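Local structure of putative DD-carboxypeptidase TP_0574 (Treponema pallidum, 1O75) at residues A362-A367 with T397-F402; G220-F225 with S407-V412; N185-K190 with R201-M206. The protein may act as a D,D-carboxypeptidase that decreases peptidoglycan cross-linking, has zinc-stimulated carboxypeptidase activity on synthetic depsipeptides, and binds penicillin. The protein carries 2 engineered substitutions. All blocks are in the same frame, centred on the assembly; numbering follows the deposited sequence.

Contact 1. Residues A362-A367 with T397-F402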
loop_
_atom_site.group_PDB
_atom_site.type_symbol
_atom_site.label_atom_id
_atom_site.label_comp_id
_atom_site.label_asym_id
_atom_site.label_seq_id
_atom_site.Cartn_x
_atom_site.Cartn_y
_atom_site.Cartn_z
ATOM N N ALA B 362 7.498 -18.800 11.370
ATOM C CA ALA B 362 6.414 -17.899 11.733
ATOM C C ALA B 362 5.287 -18.037 10.716
ATOM O O ALA B 362 5.495 -18.561 9.616
ATOM C CB ALA B 362 6.918 -16.464 11.769
ATOM N N VAL B 363 4.091 -17.582 11.075
ATOM C CA VAL B 363 2.974 -17.684 10.153
ATOM C C VAL B 363 2.056 -16.471 10.147
ATOM O O VAL B 363 2.042 -15.665 11.081
ATOM C CB VAL B 363 2.081 -18.913 10.463
ATOM C CG1 VAL B 363 2.922 -20.174 10.561
ATOM C CG2 VAL B 363 1.304 -18.672 11.752
ATOM N N ASP B 364 1.307 -16.353 9.060
ATOM C CA ASP B 364 0.293 -15.322 8.903
ATOM C C ASP B 364 -0.934 -16.183 8.619
ATOM O O ASP B 364 -0.796 -17.314 8.143
ATOM C CB ASP B 364 0.545 -14.413 7.686
ATOM C CG ASP B 364 1.740 -13.490 7.859
ATOM O OD1 ASP B 364 2.089 -13.133 9.002
ATOM O OD2 ASP B 364 2.325 -13.105 6.826
ATOM N N VAL B 365 -2.122 -15.684 8.929
ATOM C CA VAL B 365 -3.333 -16.434 8.642
ATOM C C VAL B 365 -4.391 -15.426 8.259
ATOM O O VAL B 365 -4.639 -14.473 8.999
ATOM C CB VAL B 365 -3.837 -17.239 9.847
ATOM C CG1 VAL B 365 -5.112 -17.982 9.455
ATOM C CG2 VAL B 365 -2.762 -18.224 10.310
ATOM N N PHE B 366 -5.002 -15.625 7.096
ATOM C CA PHE B 366 -6.017 -14.703 6.630
ATOM C C PHE B 366 -6.966 -15.354 5.643
ATOM O O PHE B 366 -6.559 -16.211 4.857
ATOM C CB PHE B 366 -5.347 -13.479 5.986
ATOM C CG PHE B 366 -4.446 -13.813 4.825
ATOM C CD1 PHE B 366 -4.957 -13.921 3.533
ATOM C CD2 PHE B 366 -3.084 -14.022 5.024
ATOM C CE1 PHE B 366 -4.121 -14.232 2.452
ATOM C CE2 PHE B 366 -2.242 -14.332 3.953
ATOM C CZ PHE B 366 -2.762 -14.437 2.665
ATOM N N ALA B 367 -8.236 -14.959 5.698
ATOM C CA ALA B 367 -9.229 -15.495 4.778
ATOM C C ALA B 367 -9.016 -14.776 3.452
ATOM O O ALA B 367 -8.689 -13.590 3.433
ATOM C CB ALA B 367 -10.626 -15.243 5.307
ATOM N N THR B 397 -5.978 -18.831 4.438
ATOM C CA THR B 397 -4.675 -18.984 3.813
ATOM C C THR B 397 -3.699 -18.915 4.976
ATOM O O THR B 397 -3.839 -18.055 5.858
ATOM C CB THR B 397 -4.364 -17.833 2.830
ATOM O OG1 THR B 397 -5.280 -17.882 1.729
ATOM C CG2 THR B 397 -2.933 -17.951 2.298
ATOM N N VAL B 398 -2.744 -19.841 4.994
ATOM C CA VAL B 398 -1.720 -19.882 6.032
ATOM C C VAL B 398 -0.360 -19.807 5.358
ATOM O O VAL B 398 0.014 -20.697 4.584
ATOM C CB VAL B 398 -1.748 -21.196 6.851
ATOM C CG1 VAL B 398 -0.704 -21.132 7.970
ATOM C CG2 VAL B 398 -3.129 -21.424 7.430
ATOM N N GLU B 399 0.377 -18.739 5.638
ATOM C CA GLU B 399 1.700 -18.602 5.060
ATOM C C GLU B 399 2.712 -18.951 6.135
ATOM O O GLU B 399 2.630 -18.465 7.264
ATOM C CB GLU B 399 1.949 -17.177 4.557
ATOM C CG GLU B 399 3.370 -16.997 4.027
ATOM C CD GLU B 399 3.604 -15.654 3.374
ATOM O OE1 GLU B 399 2.895 -15.340 2.400
ATOM O OE2 GLU B 399 4.501 -14.919 3.832
ATOM N N VAL B 400 3.658 -19.811 5.787
ATOM C CA VAL B 400 4.690 -20.210 6.729
ATOM C C VAL B 400 6.039 -19.737 6.232
ATOM O O VAL B 400 6.457 -20.084 5.132
ATOM C CB VAL B 400 4.745 -21.740 6.895
ATOM C CG1 VAL B 400 5.888 -22.123 7.828
ATOM C CG2 VAL B 400 3.416 -22.240 7.443
ATOM N N ARG B 401 6.704 -18.920 7.037
ATOM C CA ARG B 401 8.028 -18.430 6.690
ATOM C C ARG B 401 9.066 -19.244 7.458
ATOM O O ARG B 401 9.028 -19.310 8.689
ATOM C CB ARG B 401 8.163 -16.947 7.043
ATOM C CG ARG B 401 7.435 -16.022 6.076
ATOM C CD ARG B 401 7.683 -14.568 6.416
ATOM N NE ARG B 401 6.971 -14.155 7.619
ATOM C CZ ARG B 401 5.668 -13.884 7.671
ATOM N NH1 ARG B 401 4.918 -13.977 6.580
ATOM N NH2 ARG B 401 5.114 -13.527 8.824
ATOM N N PHE B 402 9.971 -19.886 6.729
ATOM C CA PHE B 402 11.024 -20.668 7.367
ATOM C C PHE B 402 12.288 -19.824 7.443
ATOM O O PHE B 402 12.403 -18.778 6.799
ATOM C CB PHE B 402 11.328 -21.939 6.575
ATOM C CG PHE B 402 10.117 -22.756 6.247
ATOM C CD1 PHE B 402 9.489 -22.626 5.013
ATOM C CD2 PHE B 402 9.616 -23.678 7.164
ATOM C CE1 PHE B 402 8.381 -23.405 4.689
ATOM C CE2 PHE B 402 8.505 -24.463 6.853
ATOM C CZ PHE B 402 7.887 -24.328 5.613
#

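Contact 2. Residues G220-F225 with S407-V412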
loop_
_atom_site.group_PDB
_atom_site.type_symbol
_atom_site.label_atom_id
_atom_site.label_comp_id
_atom_site.label_asym_id
_atom_site.label_seq_id
_atom_site.Cartn_x
_atom_site.Cartn_y
_atom_site.Cartn_z
ATOM N N GLY B 220 10.418 -11.589 -1.038
ATOM C CA GLY B 220 9.149 -12.297 -0.938
ATOM C C GLY B 220 9.150 -13.538 -1.814
ATOM O O GLY B 220 9.964 -13.634 -2.732
ATOM N N TYR B 221 8.260 -14.492 -1.546
ATOM C CA TYR B 221 8.205 -15.707 -2.355
ATOM C C TYR B 221 6.823 -15.994 -2.981
ATOM O O TYR B 221 6.712 -16.806 -3.894
ATOM C CB TYR B 221 8.685 -16.909 -1.525
ATOM C CG TYR B 221 10.118 -16.777 -1.082
ATOM C CD1 TYR B 221 10.446 -16.131 0.116
ATOM C CD2 TYR B 221 11.157 -17.213 -1.904
ATOM C CE1 TYR B 221 11.786 -15.916 0.477
ATOM C CE2 TYR B 221 12.490 -17.009 -1.556
ATOM C CZ TYR B 221 12.803 -16.359 -0.371
ATOM O OH TYR B 221 14.131 -16.133 -0.054
ATOM N N HIS B 222 5.775 -15.342 -2.499
ATOM C CA HIS B 222 4.438 -15.530 -3.080
ATOM C C HIS B 222 3.817 -14.159 -3.242
ATOM O O HIS B 222 2.627 -13.980 -2.997
ATOM C CB HIS B 222 3.514 -16.336 -2.166
ATOM C CG HIS B 222 4.155 -17.538 -1.561
ATOM N ND1 HIS B 222 4.617 -17.553 -0.263
ATOM C CD2 HIS B 222 4.433 -18.758 -2.079
ATOM C CE1 HIS B 222 5.152 -18.733 -0.007
ATOM N NE2 HIS B 222 5.054 -19.481 -1.092
ATOM N N SER B 223 4.612 -13.188 -3.659
ATOM C CA SER B 223 4.103 -11.832 -3.773
ATOM C C SER B 223 3.424 -11.473 -5.086
ATOM O O SER B 223 2.489 -10.669 -5.104
ATOM C CB SER B 223 5.241 -10.859 -3.476
ATOM O OG SER B 223 5.865 -11.227 -2.255
ATOM N N ARG B 224 3.885 -12.062 -6.180
ATOM C CA ARG B 224 3.299 -11.774 -7.475
ATOM C C ARG B 224 3.170 -13.084 -8.212
ATOM O O ARG B 224 4.045 -13.943 -8.120
ATOM C CB ARG B 224 4.193 -10.795 -8.249
ATOM C CG ARG B 224 3.757 -10.513 -9.681
ATOM C CD ARG B 224 4.056 -9.072 -10.054
ATOM N NE ARG B 224 4.014 -8.850 -11.499
ATOM C CZ ARG B 224 4.057 -7.653 -12.076
ATOM N NH1 ARG B 224 4.132 -6.561 -11.337
ATOM N NH2 ARG B 224 4.045 -7.542 -13.393
ATOM N N PHE B 225 2.070 -13.247 -8.934
ATOM C CA PHE B 225 1.850 -14.477 -9.675
ATOM C C PHE B 225 3.027 -14.775 -10.609
ATOM O O PHE B 225 3.492 -13.913 -11.341
ATOM C CB PHE B 225 0.552 -14.385 -10.490
ATOM C CG PHE B 225 0.276 -15.609 -11.328
ATOM C CD1 PHE B 225 0.006 -16.833 -10.726
ATOM C CD2 PHE B 225 0.320 -15.542 -12.719
ATOM C CE1 PHE B 225 -0.219 -17.979 -11.499
ATOM C CE2 PHE B 225 0.097 -16.683 -13.501
ATOM C CZ PHE B 225 -0.172 -17.901 -12.886
ATOM N N SER B 407 9.284 -19.083 1.745
ATOM C CA SER B 407 8.024 -19.246 2.445
ATOM C C SER B 407 7.075 -20.176 1.690
ATOM O O SER B 407 7.235 -20.423 0.494
ATOM C CB SER B 407 7.370 -17.884 2.653
ATOM O OG SER B 407 7.239 -17.218 1.416
ATOM N N VAL B 408 6.085 -20.693 2.406
ATOM C CA VAL B 408 5.097 -21.582 1.818
ATOM C C VAL B 408 3.712 -21.147 2.262
ATOM O O VAL B 408 3.523 -20.742 3.406
ATOM C CB VAL B 408 5.323 -23.038 2.276
ATOM C CG1 VAL B 408 4.090 -23.873 1.999
ATOM C CG2 VAL B 408 6.514 -23.629 1.544
ATOM N N ARG B 409 2.744 -21.190 1.356
ATOM C CA ARG B 409 1.391 -20.848 1.755
ATOM C C ARG B 409 0.433 -21.943 1.317
ATOM O O ARG B 409 0.573 -22.521 0.235
ATOM C CB ARG B 409 0.960 -19.477 1.222
ATOM C CG ARG B 409 1.098 -19.252 -0.254
ATOM C CD ARG B 409 0.472 -17.904 -0.610
ATOM N NE ARG B 409 1.030 -16.795 0.165
ATOM C CZ ARG B 409 0.553 -15.553 0.132
ATOM N NH1 ARG B 409 -0.494 -15.259 -0.631
ATOM N NH2 ARG B 409 1.119 -14.600 0.854
ATOM N N ALA B 410 -0.525 -22.245 2.185
ATOM C CA ALA B 410 -1.495 -23.290 1.911
ATOM C C ALA B 410 -2.920 -22.891 2.292
ATOM O O ALA B 410 -3.139 -21.959 3.067
ATOM C CB ALA B 410 -1.093 -24.555 2.659
ATOM N N LYS B 411 -3.882 -23.613 1.728
ATOM C CA LYS B 411 -5.290 -23.379 2.000
ATOM C C LYS B 411 -5.729 -24.346 3.087
ATOM O O LYS B 411 -5.550 -25.556 2.962
ATOM C CB LYS B 411 -6.116 -23.626 0.745
ATOM C CG LYS B 411 -5.723 -22.762 -0.428
ATOM C CD LYS B 411 -6.075 -21.312 -0.189
ATOM C CE LYS B 411 -5.762 -20.486 -1.418
ATOM N NZ LYS B 411 -6.131 -19.057 -1.215
ATOM N N VAL B 412 -6.297 -23.806 4.158
ATOM C CA VAL B 412 -6.765 -24.622 5.269
ATOM C C VAL B 412 -8.206 -24.245 5.610
ATOM O O VAL B 412 -8.553 -23.064 5.649
ATOM C CB VAL B 412 -5.872 -24.417 6.524
ATOM C CG1 VAL B 412 -6.412 -25.214 7.698
ATOM C CG2 VAL B 412 -4.445 -24.836 6.216
HETATM O O HOH W 1 7.508 -14.551 1.430
#

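Contact 3. Residues N185-K190 with R201-M206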
loop_
_atom_site.group_PDB
_atom_site.type_symbol
_atom_site.label_atom_id
_atom_site.label_comp_id
_atom_site.label_asym_id
_atom_site.label_seq_id
_atom_site.Cartn_x
_atom_site.Cartn_y
_atom_site.Cartn_z
ATOM N N ASN B 185 30.599 10.650 -21.712
ATOM C CA ASN B 185 30.690 10.297 -20.297
ATOM C C ASN B 185 29.368 9.865 -19.662
ATOM O O ASN B 185 29.316 9.623 -18.460
ATOM C CB ASN B 185 31.234 11.483 -19.504
ATOM C CG ASN B 185 32.661 11.829 -19.878
ATOM O OD1 ASN B 185 33.026 13.004 -19.922
ATOM N ND2 ASN B 185 33.479 10.807 -20.139
ATOM N N THR B 186 28.315 9.775 -20.464
ATOM C CA THR B 186 26.990 9.410 -19.964
ATOM C C THR B 186 26.921 7.994 -19.398
ATOM O O THR B 186 27.362 7.042 -20.040
ATOM C CB THR B 186 25.951 9.548 -21.074
ATOM O OG1 THR B 186 25.887 10.924 -21.473
ATOM C CG2 THR B 186 24.554 9.084 -20.590
ATOM N N ASN B 187 26.354 7.859 -18.205
ATOM C CA ASN B 187 26.244 6.546 -17.594
ATOM C C ASN B 187 25.284 5.665 -18.374
ATOM O O ASN B 187 24.114 6.017 -18.548
ATOM C CB ASN B 187 25.759 6.666 -16.147
ATOM C CG ASN B 187 25.714 5.324 -15.437
ATOM O OD1 ASN B 187 26.665 4.538 -15.511
ATOM N ND2 ASN B 187 24.623 5.061 -14.730
ATOM N N GLY B 188 25.770 4.519 -18.854
ATOM C CA GLY B 188 24.898 3.611 -19.582
ATOM C C GLY B 188 24.986 3.726 -21.085
ATOM O O GLY B 188 24.246 3.067 -21.809
ATOM N N LEU B 189 25.915 4.552 -21.553
ATOM C CA LEU B 189 26.109 4.775 -22.985
ATOM C C LEU B 189 26.426 3.484 -23.715
ATOM O O LEU B 189 27.323 2.755 -23.301
ATOM C CB LEU B 189 27.261 5.761 -23.200
ATOM C CG LEU B 189 27.483 6.284 -24.628
ATOM C CD1 LEU B 189 26.438 7.358 -24.961
ATOM C CD2 LEU B 189 28.899 6.878 -24.728
ATOM N N LYS B 190 25.696 3.202 -24.790
ATOM C CA LYS B 190 25.937 2.011 -25.602
ATOM C C LYS B 190 26.360 2.504 -26.984
ATOM O O LYS B 190 25.755 3.432 -27.530
ATOM C CB LYS B 190 24.677 1.150 -25.734
ATOM C CG LYS B 190 24.209 0.489 -24.435
ATOM C CD LYS B 190 22.824 -0.100 -24.651
ATOM C CE LYS B 190 22.696 -1.503 -24.158
ATOM N NZ LYS B 190 23.474 -2.464 -24.939
ATOM N N ARG B 201 26.835 -1.436 -22.420
ATOM C CA ARG B 201 26.829 -0.077 -21.914
ATOM C C ARG B 201 28.095 0.235 -21.131
ATOM O O ARG B 201 28.696 -0.642 -20.518
ATOM C CB ARG B 201 25.597 0.131 -20.998
ATOM C CG ARG B 201 25.601 -0.778 -19.727
ATOM C CD ARG B 201 24.195 -0.832 -19.066
ATOM N NE ARG B 201 23.819 0.467 -18.500
ATOM C CZ ARG B 201 24.118 0.836 -17.263
ATOM N NH1 ARG B 201 24.782 0.001 -16.462
ATOM N NH2 ARG B 201 23.769 2.037 -16.823
ATOM N N LYS B 202 28.496 1.499 -21.145
ATOM C CA LYS B 202 29.656 1.914 -20.398
ATOM C C LYS B 202 29.153 2.548 -19.105
ATOM O O LYS B 202 28.289 3.410 -19.137
ATOM C CB LYS B 202 30.460 2.934 -21.210
ATOM C CG LYS B 202 31.708 3.435 -20.515
ATOM C CD LYS B 202 32.610 4.148 -21.517
ATOM C CE LYS B 202 33.591 5.052 -20.798
ATOM N NZ LYS B 202 34.253 4.333 -19.658
ATOM N N VAL B 203 29.682 2.118 -17.970
ATOM C CA VAL B 203 29.272 2.669 -16.691
ATOM C C VAL B 203 30.120 3.884 -16.332
ATOM O O VAL B 203 31.342 3.867 -16.503
ATOM C CB VAL B 203 29.436 1.629 -15.547
ATOM C CG1 VAL B 203 29.113 2.281 -14.210
ATOM C CG2 VAL B 203 28.530 0.410 -15.791
ATOM N N SER B 204 29.476 4.932 -15.830
ATOM C CA SER B 204 30.195 6.134 -15.400
ATOM C C SER B 204 30.003 6.309 -13.901
ATOM O O SER B 204 28.920 6.052 -13.367
ATOM C CB SER B 204 29.659 7.382 -16.106
ATOM O OG SER B 204 30.107 8.540 -15.428
ATOM N N SER B 205 31.037 6.764 -13.218
ATOM C CA SER B 205 30.940 6.971 -11.779
ATOM C C SER B 205 30.510 8.406 -11.452
ATOM O O SER B 205 30.453 8.790 -10.290
ATOM C CB SER B 205 32.290 6.681 -11.124
ATOM O OG SER B 205 33.309 7.445 -11.754
ATOM N N MET B 206 30.211 9.187 -12.482
ATOM C CA MET B 206 29.790 10.573 -12.311
ATOM C C MET B 206 28.653 10.662 -11.286
ATOM O O MET B 206 27.633 9.986 -11.420
ATOM C CB MET B 206 29.346 11.127 -13.673
ATOM C CG MET B 206 29.040 12.614 -13.718
ATOM S SD MET B 206 27.272 12.995 -13.533
ATOM C CE MET B 206 27.358 14.602 -12.628
HETATM O O HOH W 2 22.061 4.246 -17.332
HETATM O O HOH W 3 21.905 1.982 -20.385
#

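Contact 1. Residues A362-A367 with T397-F402
R401 NH1 is shared by two carboxylates. It gives a nearly straight bond to D364 OD2 across the contact, 2.7 Å from NH1 to OD2. It gives a more bent one to E399 OE2 on its own strand, 2.9 Å from NH1 to OE2. R401 NH2 reaches D364 OD1 at 3.1 Å. The arginine therefore holds D364 end-on, one nitrogen to each oxygen. All three oxygens lie near the guanidinium plane. The D364 carboxylate is turned 49° against that plane, and both its oxygens are met from above their own plane. A bend in the R401 chain (chi3 -73°) brings the guanidinium back toward D364. D364 OD2 and E399 OE2 are 4.1 Å apart, and the arginine between them probably offsets their repulsion. The network extends further: R409 binds E399 OE1, and D376 binds R401 NH2 through its side chain and D364 OD1 through its backbone N.

On the same face the F366 ring lies alongside T397. T397 CB sits over one ring face, offset toward the rim, 3.9 Å from the ring centroid in a CH-pi contact. T397 CG2 touches F366 CZ at 3.5 Å. T397 OG1 is hydrogen-bonded to K411 NZ.

The other face carries V363, V365, V398 and V400. V363 CG1 and V400 CG2 lie side by side, 3.8 Å apart. I341 of strand 340-344 packs on V398 and V400.

The strands run at 165° to each other. A362-R401, D364-E399 and F366-T397 are the hydrogen-bonded pairs, with T397 N to F366 O at 2.7 Å. These are the two central strands of a four-stranded antiparallel beta sheet, with a salt-bridge network on one face and valines on the other.

Contact 2. Residues G220-F225 with S407-V412
This is an interdomain contact between the hairpin loop that links strands 212-220 and 229-237, at Y221 and H222, and strand 408-412, an outer strand of the C-terminal sheet, at R409 and at S407 just before it. The H222 ring is its centre. R409 CG lies over the middle of one ring face, 3.8 Å from the ring centroid and 10° off the ring normal, a CH-pi contact. Y221 CB covers the opposite face, so the imidazole is held between the two.

The side chains of R409 and H222 run antiparallel past one another. The arginine folds over the histidine because chi1 (54°) tucks CG in over its own backbone and the chain bends again at chi3. This puts R409 NE 3.4 Å from H222 CB. H222 CB lies over one face of the guanidinium, offset toward its rim, and the ring and guanidinium planes are 31° apart. R409 NH2 forms a salt bridge with E399 OE1, which ties the arginine to the neighbouring strand.

The edge of the H222 ring is turned toward the backbone of S407 and V408. It is modelled too close to S407, so the fine geometry there is doubtful. S407 OG packs against Y221 CB at 3.3 Å. One water joins the segments: it accepts from Y221 N at 3.1 Å and bonds to S407 OG at 2.7 Å. Y221 OH binds L332 N, and S87 of the second subunit packs on Y221.

The arrangement is a small domain interface, in which a hairpin loop meets the edge strand of an antiparallel beta sheet.

Contact 3. Residues N185-K190 with R201-M206
R201 packs along G188, where a G1 beta bulge at G188 and L189 overlaps the type II turn from T186 to L189. Its CB touches G188 O at 3.3 Å. With chi1 at 63° and a bend at chi3, the chain turns back along the glycine. NE and NH2 then pass beside G188 CA, NH2 at 3.4 Å. Two waters sit at the guanidinium edge, in its plane. One accepts from NE and donates to G188 O. The other accepts from NH2 at 2.8 Å and lies within hydrogen-bonding distance of N187 O. NH1 forms a salt bridge with D324.

In the bulge, G188 and L189 both face K202. G188 N gives a bond to K202 O, and K202 N gives one to L189 O, each 2.8 Å long. G188 has a positive phi (98°), as is usual for the glycine of a G1 bulge and the third position of a type II turn.

N187 reaches across with its amide. OD1 accepts a straight bond from S204 N at 2.9 Å, while ND2 binds Y322 O and D324 OD1. S204 in turn makes an ST turn: its OG accepts from M206 N, 3.0 Å from OG to N.

How the contacts relate
From the N terminus, contact 3 comes first. It closes a short loop that holds strands 190-194 and 197-198, and it is complete before the others begin. Contact 2 then opens at 220-225 and closes only at 407-412, spanning most of the later chain. Contact 1, 362-367 with 397-402, lies within that span; no contacts cross. Contacts 1 and 2 meet in the C-terminal sheet, where strands 396-401 and 408-412 are neighbours, and their centres are about 8 Å apart. Contact 1 builds the middle of this sheet, and contact 2 ties its edge to the loop between strands 212-220 and 229-237. Contact 3 lies on the opposite side of the chain's centre, about 44 Å from contact 1 between centres.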